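ICChI, a glycosylated chitinase (Ipomoea carnea, PDB 6IDN) probably hydrolyses the beta-1,4 linkages of chitin and of bacterial cell-wall peptidoglycan, as a TIM-barrel enzyme with both chitinase and lysozyme activity. Local coordinates at residues 14-19 against 65-70. Sequence-based numbering, arbitrary orientation.
Sequences GSLRET and SYCKSK
Two neighbouring helices on the outside of the TIM barrel, 16-21 and 60-69, meet here through a cation-pi pair and a half-cystine, R17 and L16 facing Y66 and C67. The guanidinium of R17 lies over one face of the Y66 ring, with CZ 4.2 Å from the ring centroid and 20° off its normal. NH1 does most of the touching: it sits above the middle of the ring, 3.4 Å from CD1 of Y66. The two flat groups are not quite stacked, their planes being inclined by 33°. The anti chi1 of R17 puts CG on the same side of the ring plane, outward of CD2 and CE2; the turn at chi3 (-65°) then swings the guanidinium back over the ring. At the phenol end, OH of Y66 is hydrogen-bonded to D21. Deeper in the interface, SG of C67 lies 3.9 Å from CG of L16 and 3.8 Å from O of L16; its disulfide to C20 ties the two helices together covalently. The start of helix 16-21 is fixed by a capping box: N of E18 donates to OG of S15 (3.0 Å), while N of S15 donates to OE1 of E18 (3.0 Å). O of S15 accepts from both N and OG1 of T19, from opposite faces of its carbonyl plane. OE1 of E63, in helix 60-69, accepts a hydrogen bond from N of R17, and K70 reaches D23 in a salt bridge. L16 and T19 pack inward on W7 of strand 2-7 and I28 of strand 27-36, seating helix 16-21 against the barrel wall.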
ATOM      1  N   GLY A  14      18.067  -0.206   0.632  1.00 31.46           N
ATOM      2  CA  GLY A  14      18.311  -1.438   1.349  1.00 35.49           C
ATOM      3  C   GLY A  14      17.504  -2.595   0.780  1.00 30.86           C
ATOM      4  O   GLY A  14      16.513  -2.415   0.067  1.00 30.27           O
ATOM      5  N   SER A  15      17.955  -3.809   1.094  1.00 31.99           N
ATOM      6  CA  SER A  15      17.248  -4.997   0.639  1.00 31.16           C
ATOM      7  C   SER A  15      15.933  -5.156   1.397  1.00 32.55           C
ATOM      8  O   SER A  15      15.685  -4.517   2.426  1.00 33.22           O
ATOM      9  CB  SER A  15      18.122  -6.243   0.814  1.00 33.23           C
ATOM     10  OG  SER A  15      18.297  -6.562   2.186  1.00 33.89           O
ATOM     11  N   LEU A  16      15.062  -6.003   0.856  1.00 30.48           N
ATOM     12  CA  LEU A  16      13.822  -6.296   1.562  1.00 26.28           C
ATOM     13  C   LEU A  16      14.115  -6.953   2.905  1.00 27.22           C
ATOM     14  O   LEU A  16      13.469  -6.644   3.911  1.00 29.07           O
ATOM     15  CB  LEU A  16      12.934  -7.184   0.692  1.00 28.03           C
ATOM     16  CG  LEU A  16      11.586  -7.593   1.268  1.00 23.76           C
ATOM     17  CD1 LEU A  16      10.649  -6.401   1.480  1.00 21.97           C
ATOM     18  CD2 LEU A  16      10.947  -8.636   0.347  1.00 24.21           C
ATOM     19  N   ARG A  17      15.110  -7.846   2.947  1.00 29.24           N
ATOM     20  CA  ARG A  17      15.495  -8.470   4.210  1.00 30.51           C
ATOM     21  C   ARG A  17      15.945  -7.427   5.227  1.00 30.91           C
ATOM     22  O   ARG A  17      15.545  -7.474   6.394  1.00 30.73           O
ATOM     23  CB  ARG A  17      16.608  -9.500   3.983  1.00 32.92           C
ATOM     24  CG  ARG A  17      17.163 -10.079   5.290  1.00 34.65           C
ATOM     25  CD  ARG A  17      18.332 -11.047   5.084  1.00 40.12           C
ATOM     26  NE  ARG A  17      17.914 -12.248   4.367  1.00 38.15           N
ATOM     27  CZ  ARG A  17      17.512 -13.369   4.956  1.00 43.33           C
ATOM     28  NH1 ARG A  17      17.480 -13.452   6.278  1.00 38.40           N
ATOM     29  NH2 ARG A  17      17.140 -14.408   4.221  1.00 38.70           N
ATOM     30  N   GLU A  18      16.789  -6.485   4.802  1.00 31.65           N
ATOM     31  CA  GLU A  18      17.241  -5.439   5.713  1.00 32.20           C
ATOM     32  C   GLU A  18      16.076  -4.574   6.172  1.00 30.08           C
ATOM     33  O   GLU A  18      16.020  -4.145   7.333  1.00 30.30           O
ATOM     34  CB  GLU A  18      18.306  -4.581   5.034  1.00 33.47           C
ATOM     35  CG  GLU A  18      19.645  -5.290   4.884  1.00 36.15           C
ATOM     36  CD  GLU A  18      20.576  -4.586   3.921  1.00 45.29           C
ATOM     37  OE1 GLU A  18      20.123  -3.706   3.163  1.00 36.10           O
ATOM     38  OE2 GLU A  18      21.781  -4.905   3.931  1.00 46.34           O
ATOM     39  N   THR A  19      15.147  -4.296   5.265  1.00 28.20           N
ATOM     40  CA  THR A  19      13.960  -3.539   5.632  1.00 26.28           C
ATOM     41  C   THR A  19      13.172  -4.260   6.719  1.00 27.80           C
ATOM     42  O   THR A  19      12.780  -3.660   7.729  1.00 25.92           O
ATOM     43  CB  THR A  19      13.122  -3.314   4.378  1.00 24.63           C
ATOM     44  OG1 THR A  19      13.896  -2.529   3.458  1.00 27.44           O
ATOM     45  CG2 THR A  19      11.808  -2.591   4.702  1.00 23.67           C
ATOM     46  N   SER A  65       9.838 -14.810   2.230  1.00 29.42           N
ATOM     47  CA  SER A  65       9.601 -15.862   3.210  1.00 31.01           C
ATOM     48  C   SER A  65      10.173 -15.482   4.569  1.00 32.01           C
ATOM     49  O   SER A  65       9.551 -15.735   5.608  1.00 33.45           O
ATOM     50  CB  SER A  65      10.209 -17.174   2.722  1.00 33.25           C
ATOM     51  OG  SER A  65       9.756 -18.255   3.514  1.00 51.55           O
ATOM     52  N   TYR A  66      11.361 -14.884   4.579  1.00 32.71           N
ATOM     53  CA  TYR A  66      11.981 -14.489   5.839  1.00 33.80           C
ATOM     54  C   TYR A  66      11.167 -13.396   6.524  1.00 31.94           C
ATOM     55  O   TYR A  66      10.916 -13.463   7.733  1.00 32.64           O
ATOM     56  CB  TYR A  66      13.414 -14.029   5.592  1.00 34.98           C
ATOM     57  CG  TYR A  66      14.057 -13.405   6.805  1.00 35.89           C
ATOM     58  CD1 TYR A  66      14.574 -14.197   7.829  1.00 38.24           C
ATOM     59  CD2 TYR A  66      14.143 -12.025   6.933  1.00 34.54           C
ATOM     60  CE1 TYR A  66      15.162 -13.619   8.946  1.00 39.18           C
ATOM     61  CE2 TYR A  66      14.733 -11.440   8.042  1.00 36.36           C
ATOM     62  CZ  TYR A  66      15.240 -12.245   9.045  1.00 37.78           C
ATOM     63  OH  TYR A  66      15.818 -11.664  10.156  1.00 38.81           O
ATOM     64  N   CYS A  67      10.739 -12.385   5.765  1.00 29.74           N
ATOM     65  CA  CYS A  67       9.878 -11.348   6.331  1.00 28.01           C
ATOM     66  C   CYS A  67       8.625 -11.957   6.939  1.00 31.08           C
ATOM     67  O   CYS A  67       8.232 -11.614   8.057  1.00 28.76           O
ATOM     68  CB  CYS A  67       9.498 -10.334   5.256  1.00 28.67           C
ATOM     69  SG  CYS A  67      10.834  -9.314   4.683  1.00 29.36           S
ATOM     70  N   LYS A  68       7.982 -12.872   6.211  1.00 27.61           N
ATOM     71  CA  LYS A  68       6.760 -13.480   6.725  1.00 27.61           C
ATOM     72  C   LYS A  68       7.027 -14.320   7.970  1.00 29.97           C
ATOM     73  O   LYS A  68       6.183 -14.369   8.873  1.00 30.19           O
ATOM     74  CB  LYS A  68       6.091 -14.304   5.620  1.00 27.12           C
ATOM     75  CG  LYS A  68       5.598 -13.440   4.450  1.00 27.48           C
ATOM     76  CD  LYS A  68       5.257 -14.283   3.229  1.00 31.24           C
ATOM     77  CE  LYS A  68       4.160 -15.295   3.551  1.00 33.89           C
ATOM     78  NZ  LYS A  68       3.787 -16.101   2.354  1.00 29.65           N
ATOM     79  N   SER A  69       8.198 -14.962   8.055  1.00 31.93           N
ATOM     80  CA  SER A  69       8.538 -15.728   9.249  1.00 34.37           C
ATOM     81  C   SER A  69       8.600 -14.848  10.490  1.00 37.41           C
ATOM     82  O   SER A  69       8.453 -15.357  11.605  1.00 36.22           O
ATOM     83  CB  SER A  69       9.869 -16.461   9.056  1.00 37.87           C
ATOM     84  OG  SER A  69      10.976 -15.615   9.317  1.00 36.77           O
ATOM     85  N   LYS A  70       8.782 -13.539  10.328  1.00 33.26           N
ATOM     86  CA  LYS A  70       8.782 -12.617  11.454  1.00 32.94           C
ATOM     87  C   LYS A  70       7.408 -12.017  11.727  1.00 31.36           C
ATOM     88  O   LYS A  70       7.304 -11.079  12.524  1.00 35.34           O
ATOM     89  CB  LYS A  70       9.800 -11.498  11.217  1.00 32.39           C
ATOM     90  CG  LYS A  70      11.223 -12.008  11.060  1.00 34.27           C
ATOM     91  CD  LYS A  70      12.123 -10.978  10.393  1.00 34.59           C
ATOM     92  CE  LYS A  70      12.328  -9.736  11.251  1.00 34.58           C
ATOM     93  NZ  LYS A  70      12.873 -10.028  12.607  1.00 37.50           N
TER